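Local coordinates for protein beta-galactosidase (Marinomonas sp. ef1, PDB 6Y2K) that hydrolyses terminal beta-D-galactosyl residues of beta-galactosides as a cold-active GH42 glycosidase assembled into a hexamer, at residues D300-R303 and G304-N307; D419-W422 and S423-Q427; L480-R483 and L484-Y487; G498-T501 and E502-I506. All blocks are in the same frame, centred on the assembly; numbering follows the deposited sequence. Where two conformers were deposited one is given.

Contact 1 (D300-R303 and G304-N307)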
ATOM      1  N   ASP A 300      28.663 -26.449 -11.332  1.00 14.88           N
ATOM      2  CA  ASP A 300      28.932 -27.507 -10.341  1.00 15.28           C
ATOM      3  C   ASP A 300      28.213 -28.836 -10.645  1.00 15.21           C
ATOM      4  O   ASP A 300      28.808 -29.913 -10.516  1.00 15.56           O
ATOM      5  CB  ASP A 300      28.599 -27.019  -8.917  1.00 15.47           C
ATOM      6  CG  ASP A 300      29.543 -25.905  -8.425  1.00 15.86           C
ATOM      7  OD1 ASP A 300      30.696 -25.795  -8.933  1.00 15.55           O
ATOM      8  OD2 ASP A 300      29.117 -25.131  -7.527  1.00 15.32           O
ATOM      9  N   LEU A 301      26.947 -28.764 -11.042  1.00 15.02           N
ATOM     10  CA  LEU A 301      26.198 -29.959 -11.454  1.00 15.41           C
ATOM     11  C   LEU A 301      26.889 -30.669 -12.632  1.00 15.45           C
ATOM     12  O   LEU A 301      27.111 -31.884 -12.597  1.00 15.79           O
ATOM     13  CB  LEU A 301      24.759 -29.581 -11.830  1.00 15.17           C
ATOM     14  CG  LEU A 301      23.841 -30.623 -12.476  1.00 15.04           C
ATOM     15  CD1 LEU A 301      23.501 -31.752 -11.517  1.00 14.86           C
ATOM     16  CD2 LEU A 301      22.574 -29.932 -12.957  1.00 14.90           C
ATOM     17  N   TYR A 302      27.249 -29.902 -13.652  1.00 15.78           N
ATOM     18  CA  TYR A 302      27.825 -30.483 -14.871  1.00 16.06           C
ATOM     19  C   TYR A 302      29.308 -30.859 -14.744  1.00 16.39           C
ATOM     20  O   TYR A 302      29.754 -31.792 -15.412  1.00 16.35           O
ATOM     21  CB  TYR A 302      27.530 -29.603 -16.098  1.00 15.36           C
ATOM     22  CG  TYR A 302      26.033 -29.535 -16.427  1.00 15.24           C
ATOM     23  CD1 TYR A 302      25.257 -30.695 -16.484  1.00 15.36           C
ATOM     24  CD2 TYR A 302      25.392 -28.317 -16.674  1.00 15.00           C
ATOM     25  CE1 TYR A 302      23.892 -30.649 -16.759  1.00 15.48           C
ATOM     26  CE2 TYR A 302      24.024 -28.267 -16.967  1.00 15.27           C
ATOM     27  CZ  TYR A 302      23.280 -29.439 -17.012  1.00 15.30           C
ATOM     28  OH  TYR A 302      21.923 -29.448 -17.305  1.00 15.29           O
ATOM     29  N   ARG A 303      30.064 -30.175 -13.888  1.00 16.63           N
ATOM     30  CA  ARG A 303      31.389 -30.685 -13.513  1.00 16.63           C
ATOM     31  C   ARG A 303      31.250 -32.108 -12.935  1.00 16.70           C
ATOM     32  O   ARG A 303      32.052 -32.982 -13.250  1.00 16.15           O
ATOM     33  CB  ARG A 303      32.118 -29.760 -12.531  1.00 17.00           C
ATOM     34  CG  ARG A 303      33.558 -30.201 -12.245  1.00 17.24           C
ATOM     35  CD  ARG A 303      34.352 -29.195 -11.414  1.00 17.94           C
ATOM     36  NE  ARG A 303      33.817 -29.109 -10.048  1.00 18.27           N
ATOM     37  CZ  ARG A 303      32.995 -28.165  -9.589  1.00 18.63           C
ATOM     38  NH1 ARG A 303      32.617 -27.137 -10.350  1.00 18.78           N
ATOM     39  NH2 ARG A 303      32.559 -28.242  -8.332  1.00 18.98           N
ATOM     40  N   GLY A 304      30.218 -32.344 -12.124  1.00 16.68           N
ATOM     41  CA  GLY A 304      29.930 -33.690 -11.625  1.00 17.43           C
ATOM     42  C   GLY A 304      29.553 -34.678 -12.730  1.00 17.91           C
ATOM     43  O   GLY A 304      30.111 -35.772 -12.795  1.00 17.61           O
ATOM     44  N   CYS A 305      28.639 -34.273 -13.615  1.00 17.85           N
ATOM     45  CA  CYS A 305      28.257 -35.071 -14.789  1.00 18.55           C
ATOM     46  C   CYS A 305      29.428 -35.401 -15.720  1.00 19.36           C
ATOM     47  O   CYS A 305      29.418 -36.448 -16.380  1.00 20.29           O
ATOM     48  CB  CYS A 305      27.168 -34.366 -15.609  1.00 17.85           C
ATOM     49  SG  CYS A 305      25.586 -34.191 -14.759  1.00 18.27           S
ATOM     50  N   GLY A 306      30.402 -34.495 -15.788  1.00 19.81           N
ATOM     51  CA  GLY A 306      31.613 -34.679 -16.581  1.00 20.37           C
ATOM     52  C   GLY A 306      32.768 -35.375 -15.884  1.00 21.16           C
ATOM     53  O   GLY A 306      33.886 -35.374 -16.414  1.00 21.00           O
ATOM     54  N   ASN A 307      32.523 -35.949 -14.702  1.00 22.15           N
ATOM     55  CA  ASN A 307      33.563 -36.590 -13.904  0.50 22.53           C
ATOM     56  C   ASN A 307      34.804 -35.693 -13.775  1.00 22.40           C
ATOM     57  O   ASN A 307      35.941 -36.134 -13.967  1.00 22.77           O
ATOM     58  CB  ASN A 307      33.882 -37.971 -14.497  0.50 23.47           C
ATOM     59  CG  ASN A 307      32.705 -38.926 -14.391  0.50 23.97           C
ATOM     60  OD1 ASN A 307      32.289 -39.287 -13.290  0.50 24.46           O
ATOM     61  ND2 ASN A 307      32.152 -39.327 -15.537  0.50 24.49           N
TER

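Contact 2 (D419-W422 and S423-Q427)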
ATOM      1  N   ASP A 419      16.464 -38.996 -10.532  1.00 16.08           N
ATOM      2  CA  ASP A 419      15.364 -39.883 -10.188  1.00 16.66           C
ATOM      3  C   ASP A 419      14.488 -39.290  -9.082  1.00 16.48           C
ATOM      4  O   ASP A 419      13.261 -39.373  -9.160  1.00 16.56           O
ATOM      5  CB  ASP A 419      15.860 -41.281  -9.804  1.00 17.14           C
ATOM      6  CG  ASP A 419      14.785 -42.326  -9.938  1.00 17.61           C
ATOM      7  OD1 ASP A 419      14.498 -42.719 -11.091  1.00 18.13           O
ATOM      8  OD2 ASP A 419      14.223 -42.744  -8.898  1.00 18.04           O
ATOM      9  N   ALA A 420      15.116 -38.682  -8.072  1.00 16.38           N
ATOM     10  CA  ALA A 420      14.393 -37.954  -7.018  1.00 16.05           C
ATOM     11  C   ALA A 420      13.608 -36.774  -7.601  1.00 16.00           C
ATOM     12  O   ALA A 420      12.448 -36.563  -7.247  1.00 15.96           O
ATOM     13  CB  ALA A 420      15.351 -37.462  -5.936  1.00 16.24           C
ATOM     14  N   CYS A 421      14.241 -36.029  -8.502  1.00 15.45           N
ATOM     15  CA  CYS A 421      13.573 -34.925  -9.202  1.00 15.63           C
ATOM     16  C   CYS A 421      12.270 -35.365  -9.883  1.00 15.49           C
ATOM     17  O   CYS A 421      11.227 -34.724  -9.718  1.00 15.63           O
ATOM     18  CB  CYS A 421      14.512 -34.296 -10.233  1.00 15.90           C
ATOM     19  SG  CYS A 421      13.903 -32.741 -10.895  1.00 16.62           S
ATOM     20  N   TRP A 422      12.328 -36.476 -10.614  1.00 15.12           N
ATOM     21  CA  TRP A 422      11.152 -37.034 -11.296  1.00 15.18           C
ATOM     22  C   TRP A 422      10.065 -37.447 -10.297  1.00 15.29           C
ATOM     23  O   TRP A 422       8.896 -37.086 -10.461  1.00 15.27           O
ATOM     24  CB  TRP A 422      11.531 -38.235 -12.174  1.00 15.10           C
ATOM     25  CG  TRP A 422      12.623 -37.959 -13.172  1.00 15.02           C
ATOM     26  CD1 TRP A 422      12.915 -36.762 -13.755  1.00 14.98           C
ATOM     27  CD2 TRP A 422      13.540 -38.912 -13.729  1.00 15.00           C
ATOM     28  NE1 TRP A 422      13.976 -36.903 -14.620  1.00 15.40           N
ATOM     29  CE2 TRP A 422      14.374 -38.213 -14.628  1.00 15.10           C
ATOM     30  CE3 TRP A 422      13.741 -40.284 -13.552  1.00 15.03           C
ATOM     31  CZ2 TRP A 422      15.386 -38.844 -15.359  1.00 14.93           C
ATOM     32  CZ3 TRP A 422      14.757 -40.915 -14.274  1.00 15.14           C
ATOM     33  CH2 TRP A 422      15.567 -40.188 -15.167  1.00 15.11           C
ATOM     34  N   SER A 423      10.461 -38.178  -9.259  1.00 15.66           N
ATOM     35  CA  SER A 423       9.545 -38.597  -8.205  1.00 16.73           C
ATOM     36  C   SER A 423       8.801 -37.402  -7.588  1.00 16.84           C
ATOM     37  O   SER A 423       7.566 -37.367  -7.565  1.00 16.27           O
ATOM     38  CB  SER A 423      10.296 -39.376  -7.116  1.00 17.61           C
ATOM     39  OG  SER A 423       9.444 -39.613  -5.998  1.00 19.53           O
ATOM     40  N   LEU A 424       9.566 -36.409  -7.144  1.00 16.75           N
ATOM     41  CA  LEU A 424       9.003 -35.232  -6.484  1.00 17.37           C
ATOM     42  C   LEU A 424       8.183 -34.320  -7.423  1.00 16.47           C
ATOM     43  O   LEU A 424       7.236 -33.678  -6.982  1.00 16.46           O
ATOM     44  CB  LEU A 424      10.123 -34.449  -5.783  1.00 18.17           C
ATOM     45  CG  LEU A 424      10.816 -35.245  -4.662  1.00 19.26           C
ATOM     46  CD1 LEU A 424      12.205 -34.705  -4.384  1.00 19.61           C
ATOM     47  CD2 LEU A 424      10.007 -35.222  -3.388  1.00 19.66           C
ATOM     48  N   ASP A 425       8.554 -34.246  -8.699  1.00 16.18           N
ATOM     49  CA  ASP A 425       7.755 -33.503  -9.690  1.00 16.46           C
ATOM     50  C   ASP A 425       6.434 -34.211 -10.017  1.00 16.13           C
ATOM     51  O   ASP A 425       5.451 -33.561 -10.373  1.00 15.74           O
ATOM     52  CB  ASP A 425       8.534 -33.315 -11.004  1.00 16.68           C
ATOM     53  CG  ASP A 425       9.620 -32.251 -10.919  1.00 17.02           C
ATOM     54  OD1 ASP A 425       9.696 -31.487  -9.920  1.00 16.80           O
ATOM     55  OD2 ASP A 425      10.396 -32.179 -11.899  1.00 16.66           O
ATOM     56  N   ILE A 426       6.431 -35.540  -9.933  1.00 16.31           N
ATOM     57  CA  ILE A 426       5.241 -36.343 -10.257  1.00 16.91           C
ATOM     58  C   ILE A 426       4.132 -36.096  -9.224  1.00 17.14           C
ATOM     59  O   ILE A 426       2.966 -35.926  -9.600  1.00 17.14           O
ATOM     60  CB  ILE A 426       5.610 -37.845 -10.464  1.00 16.76           C
ATOM     61  CG1 ILE A 426       6.184 -38.036 -11.879  1.00 17.28           C
ATOM     62  CG2 ILE A 426       4.412 -38.770 -10.272  1.00 16.67           C
ATOM     63  CD1 ILE A 426       6.943 -39.340 -12.094  1.00 17.54           C
ATOM     64  N   GLN A 427       4.498 -36.073  -7.941  1.00 17.27           N
ATOM     65  CA  GLN A 427       3.571 -35.670  -6.863  1.00 17.37           C
ATOM     66  C   GLN A 427       4.278 -34.694  -5.920  1.00 17.06           C
ATOM     67  O   GLN A 427       4.884 -35.109  -4.921  1.00 16.86           O
ATOM     68  CB  GLN A 427       3.036 -36.877  -6.081  1.00 17.64           C
ATOM     69  CG  GLN A 427       2.091 -37.764  -6.880  1.00 18.54           C
ATOM     70  CD  GLN A 427       1.263 -38.703  -6.009  1.00 18.71           C
ATOM     71  OE1 GLN A 427       1.669 -39.062  -4.893  1.00 20.22           O
ATOM     72  NE2 GLN A 427       0.091 -39.105  -6.511  1.00 17.92           N
TER

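Contact 3 (L480-R483 and L484-Y487)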
ATOM      1  N   LEU A 480      23.535 -46.592  -1.367  1.00 23.83           N
ATOM      2  CA  LEU A 480      23.699 -45.245  -0.821  1.00 22.54           C
ATOM      3  C   LEU A 480      23.639 -45.272   0.705  1.00 21.50           C
ATOM      4  O   LEU A 480      24.462 -44.638   1.355  1.00 21.27           O
ATOM      5  CB  LEU A 480      22.667 -44.255  -1.378  1.00 22.49           C
ATOM      6  CG  LEU A 480      22.712 -42.846  -0.750  1.00 22.03           C
ATOM      7  CD1 LEU A 480      24.104 -42.230  -0.860  1.00 21.60           C
ATOM      8  CD2 LEU A 480      21.672 -41.939  -1.383  1.00 22.34           C
ATOM      9  N   GLN A 481      22.698 -46.012   1.283  1.00 21.13           N
ATOM     10  CA  GLN A 481      22.618 -46.071   2.749  1.00 22.00           C
ATOM     11  C   GLN A 481      23.914 -46.608   3.385  1.00 22.79           C
ATOM     12  O   GLN A 481      24.346 -46.097   4.422  1.00 21.72           O
ATOM     13  CB  GLN A 481      21.400 -46.863   3.238  1.00 21.80           C
ATOM     14  CG  GLN A 481      21.124 -46.710   4.736  1.00 21.73           C
ATOM     15  CD  GLN A 481      20.933 -45.258   5.170  1.00 21.75           C
ATOM     16  OE1 GLN A 481      20.185 -44.504   4.538  1.00 20.36           O
ATOM     17  NE2 GLN A 481      21.611 -44.864   6.249  1.00 21.57           N
ATOM     18  N   ASN A 482      24.534 -47.608   2.753  1.00 24.82           N
ATOM     19  CA  ASN A 482      25.843 -48.121   3.207  1.00 26.02           C
ATOM     20  C   ASN A 482      26.922 -47.040   3.176  1.00 25.29           C
ATOM     21  O   ASN A 482      27.682 -46.900   4.137  1.00 24.45           O
ATOM     22  CB  ASN A 482      26.305 -49.313   2.358  1.00 28.00           C
ATOM     23  CG  ASN A 482      25.479 -50.560   2.595  1.00 30.01           C
ATOM     24  OD1 ASN A 482      24.967 -50.794   3.694  1.00 31.50           O
ATOM     25  ND2 ASN A 482      25.352 -51.383   1.553  1.00 31.46           N
ATOM     26  N   ARG A 483      26.980 -46.280   2.083  1.00 24.99           N
ATOM     27  CA  ARG A 483      27.912 -45.153   1.978  1.00 25.83           C
ATOM     28  C   ARG A 483      27.645 -44.082   3.048  1.00 24.80           C
ATOM     29  O   ARG A 483      28.585 -43.539   3.620  1.00 23.96           O
ATOM     30  CB  ARG A 483      27.888 -44.531   0.577  1.00 27.03           C
ATOM     31  CG  ARG A 483      28.531 -45.401  -0.505  1.00 28.89           C
ATOM     32  CD  ARG A 483      28.710 -44.651  -1.821  1.00 29.86           C
ATOM     33  NE  ARG A 483      27.425 -44.358  -2.463  1.00 31.53           N
ATOM     34  CZ  ARG A 483      26.699 -45.216  -3.186  1.00 33.79           C
ATOM     35  NH1 ARG A 483      25.542 -44.820  -3.719  1.00 33.24           N
ATOM     36  NH2 ARG A 483      27.102 -46.474  -3.385  1.00 35.16           N
ATOM     37  N   LEU A 484      26.372 -43.800   3.331  1.00 24.31           N
ATOM     38  CA  LEU A 484      26.018 -42.853   4.398  1.00 23.47           C
ATOM     39  C   LEU A 484      26.414 -43.372   5.774  1.00 23.55           C
ATOM     40  O   LEU A 484      26.931 -42.603   6.588  1.00 23.03           O
ATOM     41  CB  LEU A 484      24.528 -42.498   4.378  1.00 22.61           C
ATOM     42  CG  LEU A 484      24.023 -41.756   3.129  1.00 22.38           C
ATOM     43  CD1 LEU A 484      22.516 -41.557   3.220  1.00 22.23           C
ATOM     44  CD2 LEU A 484      24.728 -40.426   2.940  1.00 22.29           C
ATOM     45  N   ASN A 485      26.202 -44.667   6.017  1.00 24.10           N
ATOM     46  CA  ASN A 485      26.570 -45.289   7.303  1.00 25.24           C
ATOM     47  C   ASN A 485      28.067 -45.167   7.624  1.00 25.82           C
ATOM     48  O   ASN A 485      28.432 -44.968   8.780  1.00 26.40           O
ATOM     49  CB  ASN A 485      26.154 -46.771   7.338  1.00 25.65           C
ATOM     50  CG  ASN A 485      24.644 -46.965   7.420  1.00 26.15           C
ATOM     51  OD1 ASN A 485      23.904 -46.082   7.871  1.00 26.85           O
ATOM     52  ND2 ASN A 485      24.180 -48.135   6.986  1.00 25.84           N
ATOM     53  N   SER A 486      28.919 -45.266   6.607  1.00 26.24           N
ATOM     54  CA  SER A 486      30.370 -45.189   6.807  1.00 26.56           C
ATOM     55  C   SER A 486      30.962 -43.785   6.599  1.00 25.36           C
ATOM     56  O   SER A 486      32.125 -43.564   6.929  1.00 24.09           O
ATOM     57  CB  SER A 486      31.072 -46.196   5.895  1.00 28.10           C
ATOM     58  OG  SER A 486      30.893 -45.851   4.533  1.00 31.25           O
ATOM     59  N   TYR A 487      30.173 -42.844   6.065  1.00 23.46           N
ATOM     60  CA  TYR A 487      30.645 -41.481   5.804  1.00 23.09           C
ATOM     61  C   TYR A 487      31.124 -40.836   7.102  1.00 23.13           C
ATOM     62  O   TYR A 487      30.442 -40.917   8.130  1.00 22.64           O
ATOM     63  CB  TYR A 487      29.529 -40.647   5.141  1.00 22.53           C
ATOM     64  CG  TYR A 487      29.844 -39.186   4.911  1.00 21.40           C
ATOM     65  CD1 TYR A 487      30.885 -38.792   4.076  1.00 21.25           C
ATOM     66  CD2 TYR A 487      29.073 -38.189   5.517  1.00 21.44           C
ATOM     67  CE1 TYR A 487      31.162 -37.448   3.864  1.00 21.12           C
ATOM     68  CE2 TYR A 487      29.337 -36.847   5.310  1.00 20.47           C
ATOM     69  CZ  TYR A 487      30.378 -36.480   4.489  1.00 20.70           C
ATOM     70  OH  TYR A 487      30.627 -35.153   4.303  1.00 20.32           O
TER
HETATM   71  O   HOH W   1      25.849 -50.249   6.197  1.00 37.91           O
HETATM   72  O   HOH W   2      30.964 -43.487   2.610  1.00 26.94           O

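Contact 4 (G498-T501 and E502-I506)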
ATOM      1  N   GLY A 498      14.448 -40.305   1.953  1.00 15.60           N
ATOM      2  CA  GLY A 498      14.012 -41.644   2.333  1.00 15.73           C
ATOM      3  C   GLY A 498      12.503 -41.821   2.487  1.00 15.97           C
ATOM      4  O   GLY A 498      12.055 -42.658   3.273  1.00 15.58           O
ATOM      5  N   SER A 499      11.723 -41.039   1.737  1.00 15.84           N
ATOM      6  CA  SER A 499      10.264 -41.081   1.810  1.00 16.07           C
ATOM      7  C   SER A 499       9.603 -42.014   0.775  1.00 16.54           C
ATOM      8  O   SER A 499       8.394 -42.247   0.848  1.00 16.38           O
ATOM      9  CB  SER A 499       9.689 -39.663   1.678  1.00 15.99           C
ATOM     10  OG  SER A 499       9.983 -39.089   0.414  1.00 15.76           O
ATOM     11  N   LYS A 500      10.377 -42.522  -0.187  1.00 17.10           N
ATOM     12  CA  LYS A 500       9.842 -43.403  -1.233  1.00 17.61           C
ATOM     13  C   LYS A 500      10.729 -44.620  -1.474  1.00 17.88           C
ATOM     14  O   LYS A 500      11.963 -44.529  -1.423  1.00 18.41           O
ATOM     15  CB  LYS A 500       9.679 -42.655  -2.570  1.00 17.37           C
ATOM     16  CG  LYS A 500       8.789 -41.419  -2.542  1.00 17.30           C
ATOM     17  CD  LYS A 500       7.328 -41.754  -2.312  1.00 17.43           C
ATOM     18  CE  LYS A 500       6.484 -40.501  -2.144  1.00 17.73           C
ATOM     19  NZ  LYS A 500       5.107 -40.817  -1.677  1.00 17.81           N
ATOM     20  N   THR A 501      10.089 -45.743  -1.788  1.00 18.64           N
ATOM     21  CA  THR A 501      10.774 -46.929  -2.302  1.00 19.53           C
ATOM     22  C   THR A 501      11.151 -46.714  -3.786  1.00 21.02           C
ATOM     23  O   THR A 501      10.800 -45.692  -4.393  1.00 20.65           O
ATOM     24  CB  THR A 501       9.876 -48.179  -2.192  1.00 19.72           C
ATOM     25  OG1 THR A 501       8.700 -47.990  -2.986  1.00 19.98           O
ATOM     26  CG2 THR A 501       9.473 -48.462  -0.721  1.00 19.33           C
ATOM     27  N   GLU A 502      11.858 -47.684  -4.364  1.00 21.24           N
ATOM     28  CA  GLU A 502      12.233 -47.635  -5.784  1.00 22.17           C
ATOM     29  C   GLU A 502      11.017 -47.581  -6.724  1.00 21.80           C
ATOM     30  O   GLU A 502      11.094 -46.972  -7.796  1.00 20.96           O
ATOM     31  CB  GLU A 502      13.124 -48.838  -6.157  1.00 23.52           C
ATOM     32  CG  GLU A 502      14.044 -48.613  -7.370  1.00 24.64           C
ATOM     33  CD  GLU A 502      13.379 -48.736  -8.747  1.00 25.31           C
ATOM     34  OE1 GLU A 502      12.375 -49.460  -8.897  1.00 24.58           O
ATOM     35  OE2 GLU A 502      13.891 -48.108  -9.702  1.00 28.26           O
ATOM     36  N   THR A 503       9.908 -48.200  -6.315  1.00 21.09           N
ATOM     37  CA  THR A 503       8.724 -48.341  -7.162  1.00 22.32           C
ATOM     38  C   THR A 503       7.570 -47.391  -6.773  1.00 20.75           C
ATOM     39  O   THR A 503       6.413 -47.679  -7.081  1.00 20.64           O
ATOM     40  CB  THR A 503       8.231 -49.809  -7.131  1.00 24.23           C
ATOM     41  OG1 THR A 503       7.792 -50.128  -5.813  1.00 25.72           O
ATOM     42  CG2 THR A 503       9.363 -50.769  -7.512  1.00 25.94           C
ATOM     43  N   TYR A 504       7.907 -46.266  -6.127  1.00 19.59           N
ATOM     44  CA  TYR A 504       6.968 -45.219  -5.735  1.00 18.70           C
ATOM     45  C   TYR A 504       5.950 -45.708  -4.687  1.00 18.54           C
ATOM     46  O   TYR A 504       4.742 -45.590  -4.869  1.00 18.25           O
ATOM     47  CB  TYR A 504       6.285 -44.592  -6.970  1.00 18.13           C
ATOM     48  CG  TYR A 504       6.129 -43.082  -6.893  1.00 17.84           C
ATOM     49  CD1 TYR A 504       5.497 -42.472  -5.809  1.00 17.47           C
ATOM     50  CD2 TYR A 504       6.608 -42.259  -7.921  1.00 17.69           C
ATOM     51  CE1 TYR A 504       5.357 -41.092  -5.741  1.00 17.28           C
ATOM     52  CE2 TYR A 504       6.475 -40.881  -7.858  1.00 17.26           C
ATOM     53  CZ  TYR A 504       5.846 -40.297  -6.768  1.00 17.07           C
ATOM     54  OH  TYR A 504       5.725 -38.929  -6.702  1.00 16.42           O
ATOM     55  N   GLN A 505       6.461 -46.262  -3.589  1.00 18.61           N
ATOM     56  CA  GLN A 505       5.631 -46.576  -2.428  1.00 19.28           C
ATOM     57  C   GLN A 505       6.248 -45.986  -1.172  1.00 19.33           C
ATOM     58  O   GLN A 505       7.440 -45.683  -1.147  1.00 19.14           O
ATOM     59  CB  GLN A 505       5.455 -48.090  -2.246  1.00 19.43           C
ATOM     60  CG  GLN A 505       4.791 -48.799  -3.422  1.00 19.82           C
ATOM     61  CD  GLN A 505       4.359 -50.225  -3.101  1.00 20.73           C
ATOM     62  OE1 GLN A 505       4.163 -50.581  -1.936  1.00 20.47           O
ATOM     63  NE2 GLN A 505       4.186 -51.043  -4.145  1.00 20.18           N
ATOM     64  N   ILE A 506       5.439 -45.853  -0.123  1.00 19.37           N
ATOM     65  CA  ILE A 506       5.932 -45.380   1.173  1.00 19.69           C
ATOM     66  C   ILE A 506       6.678 -46.542   1.839  1.00 20.41           C
ATOM     67  O   ILE A 506       6.142 -47.645   1.879  1.00 21.32           O
ATOM     68  CB  ILE A 506       4.781 -44.888   2.073  1.00 19.58           C
ATOM     69  CG1 ILE A 506       4.086 -43.683   1.409  1.00 19.58           C
ATOM     70  CG2 ILE A 506       5.302 -44.548   3.464  1.00 19.10           C
ATOM     71  CD1 ILE A 506       2.839 -43.201   2.114  1.00 19.76           C
TER
HETATM   72  O   HOH W   3       8.018 -50.855  -3.277  1.00 38.55           O

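Contact 1 (D300-R303 and G304-N307)
C305 N donates to L301 O at 3.0 Å, the middle one of three successive i-to-i+4 bonds in the last turn of helix 294-305. G304 N is satisfied by D300 O before it, at 3.2 Å. After it G306 N still finds Y302 O, although G306 has left the helical backbone angles. N307 has positive phi (48°) and is the C-prime residue of a Schellman motif; its N is bonded to G304 O at 3.1 Å. Within the protein interior R303 turns back to D300 one turn earlier, its chain bent at chi3 (68°). R303 NH1 donates to D300 OD1 at 2.7 Å, in the guanidinium plane and at the anti lone pair of that oxygen, forming a salt bridge; NH2 adds a weak bond to the same atom. OD1 also accepts from H344 ND1, while OD2 is engaged by Y443 OH. NH2 of R303 in turn reaches D454, in a second salt bridge, and V453 O. A leucine in place of R303 would probably leave the carboxylates of D300 and D454 without the positive charge they share. Y302 carries the apolar side: C305 SG sits at the ring edge, 3.9 Å from Y302 CD1, and L301 CD2 lies 4.0 Å above one face, offset toward the rim. The phenol OH is held by M244 O. This helix end is wedged between barrel and trimerisation domain: Y302 meets Y243 and W264 on barrel strands 238-244 and 261-266, C305 packs on helix 252-256, and D300 and L301 lean on strand 453-456, with Y418 of helix 418-426 beside L301.

Contact 2 (D419-W422 and S423-Q427)
L424 N donates to A420 O at 2.9 Å with a nearly straight N-H...O angle of 172°, and D425 N reaches C421 O at the same 2.9 Å. S423 N to D419 O, 3.0 Å, precedes them in the i-to-i+4 series. I426 N to W422 O, also 3.0 Å, closes it with a more bent angle of 140°, at the point where Q427 leaves the helix. S423 O then accepts only weak backbone bonds from I426 and Q427, and Y504 OH supplies a further hydrogen bond to it. Two side chains anchor the helix beyond itself: D419 forms a salt bridge with R213, and the indole NE1 of W422 donates to T248 O. Both R213 and the ring's other neighbours, L209, Q212 and S216, belong to the long barrel-domain helix 205-233, whereas helix 418-426 is the one that follows strand 412-415 in the sheet of the trimerisation domain. W422 thus joins the two domains. One face of its indole rests on the helix backbone, D419 CA standing 3.6 Å above the plane toward the rim. D425 CG lies beside the backbone N (chi1 -75°), which folds the carboxylate back along the helix and brings D425 OD2 to 3.7 Å from C421 SG. Two aliphatic chains lie against the carbonyl one turn earlier: L424 CD1 is 3.4 Å from A420 O, and I426 CG1 is 3.2 Å from W422 O. Farther out A420, C421 and L424 pack on Y435 of helix 435-448, and I426 touches Y504.

Contact 3 (L480-R483 and L484-Y487)
The amides of Q481 and N485 meet with their planes 56° apart, one helical turn from each other. Q481 NE2 donates within its own amide plane to N485 OD1 at 3.1 Å, but arrives 46° above the carbonyl plane of N485, not on a lone pair. This is helix 478-486, the crossover of a beta-alpha-beta unit whose strands 467-470 and 490-493 lie side by side in the mixed sheet of the trimerisation domain. Another flat group is the guanidinium of R483, which curls back along the helix: L480 CA stands 3.4 Å above one face, toward the rim, while NH1 is held by S458 O. Q481 is positioned by its bend at chi2 (57°), which brings the amide back alongside the helix toward N485. The same turn carries the backbone bonds L484 N to L480 O and N485 N to Q481 O. On the buried side L480 and L484 cross obliquely, L480 CD1 being 4.0 Å from L484 CG, and L484 goes on to touch L468 on the sheet. Y487 N reaches R483 O only weakly as the helix ends, its phenol OH tied to Y465 O. The exposed side is bridged by water. One molecule donates to N482 OD1 at 2.7 Å and accepts from N485 ND2 at 2.8 Å; another donates to R483 O at 2.6 Å and lies 3.0 Å from S486 OG, to which it is also hydrogen-bonded.

Contact 4 (G498-T501 and E502-I506)
T501 turns its hydroxyl between backbone N and carbonyl carbon (chi1 62°), which aims T501 OG1 across the turn at Q505 N, 2.9 Å away. The Y504 backbone, with a positive phi of 65°, swings the chain round so that Q505 O comes back to accept from T501 N at 2.7 Å. Between them runs a type I turn from T501 to Y504, closed by a weak bond from Y504 N to T501 O; the whole resembles a type I turn followed by a G1-type beta bulge. Q505 O also receives a CA-H...O contact from K500 CA, at 3.3 Å. A water binds T501 OG1 at 3.0 Å and T503 OG1 at 2.6 Å, and T503 OG1 is further engaged by A177 O. With a valine at T501, Q505 N would probably lose its acceptor and the water would be left tied to T503. K500 bends at chi2 (-68°) and passes obliquely by the Y504 ring, K500 CE 3.8 Å from Y504 CE1; its NZ ends on Q363 OE1 of the second subunit. This loop, between strands 490-493 and 521-528, is pinned by backbone hydrogen bonds of G498 with Q473 and of K500 with A474. Y504 is inserted against helices 205-233 and 418-426, where its OH meets S423, and I506 makes backbone hydrogen bonds to the second subunit.

Overall arrangement
Along the chain the four contacts come in series, contact 1 on the barrel helix 294-305 and the other three in the trimerisation domain. Contacts 2 and 3 lie on helices 418-426 and 478-486 beside the mixed sheet, their centres about 23 Å apart; contact 4 is a loop following strand 490-493. Contacts 2 and 4 touch, with centres about 11 Å apart, through Y504 OH on S423 O at 2.6 Å. Contact 1 stands about 21 Å from contact 2, centre to centre, yet both face the seam between the domains. Contact 4, and Q427 of contact 2, also meet the second subunit, so this corner links the domain seam with an interface to a second subunit of the hexamer.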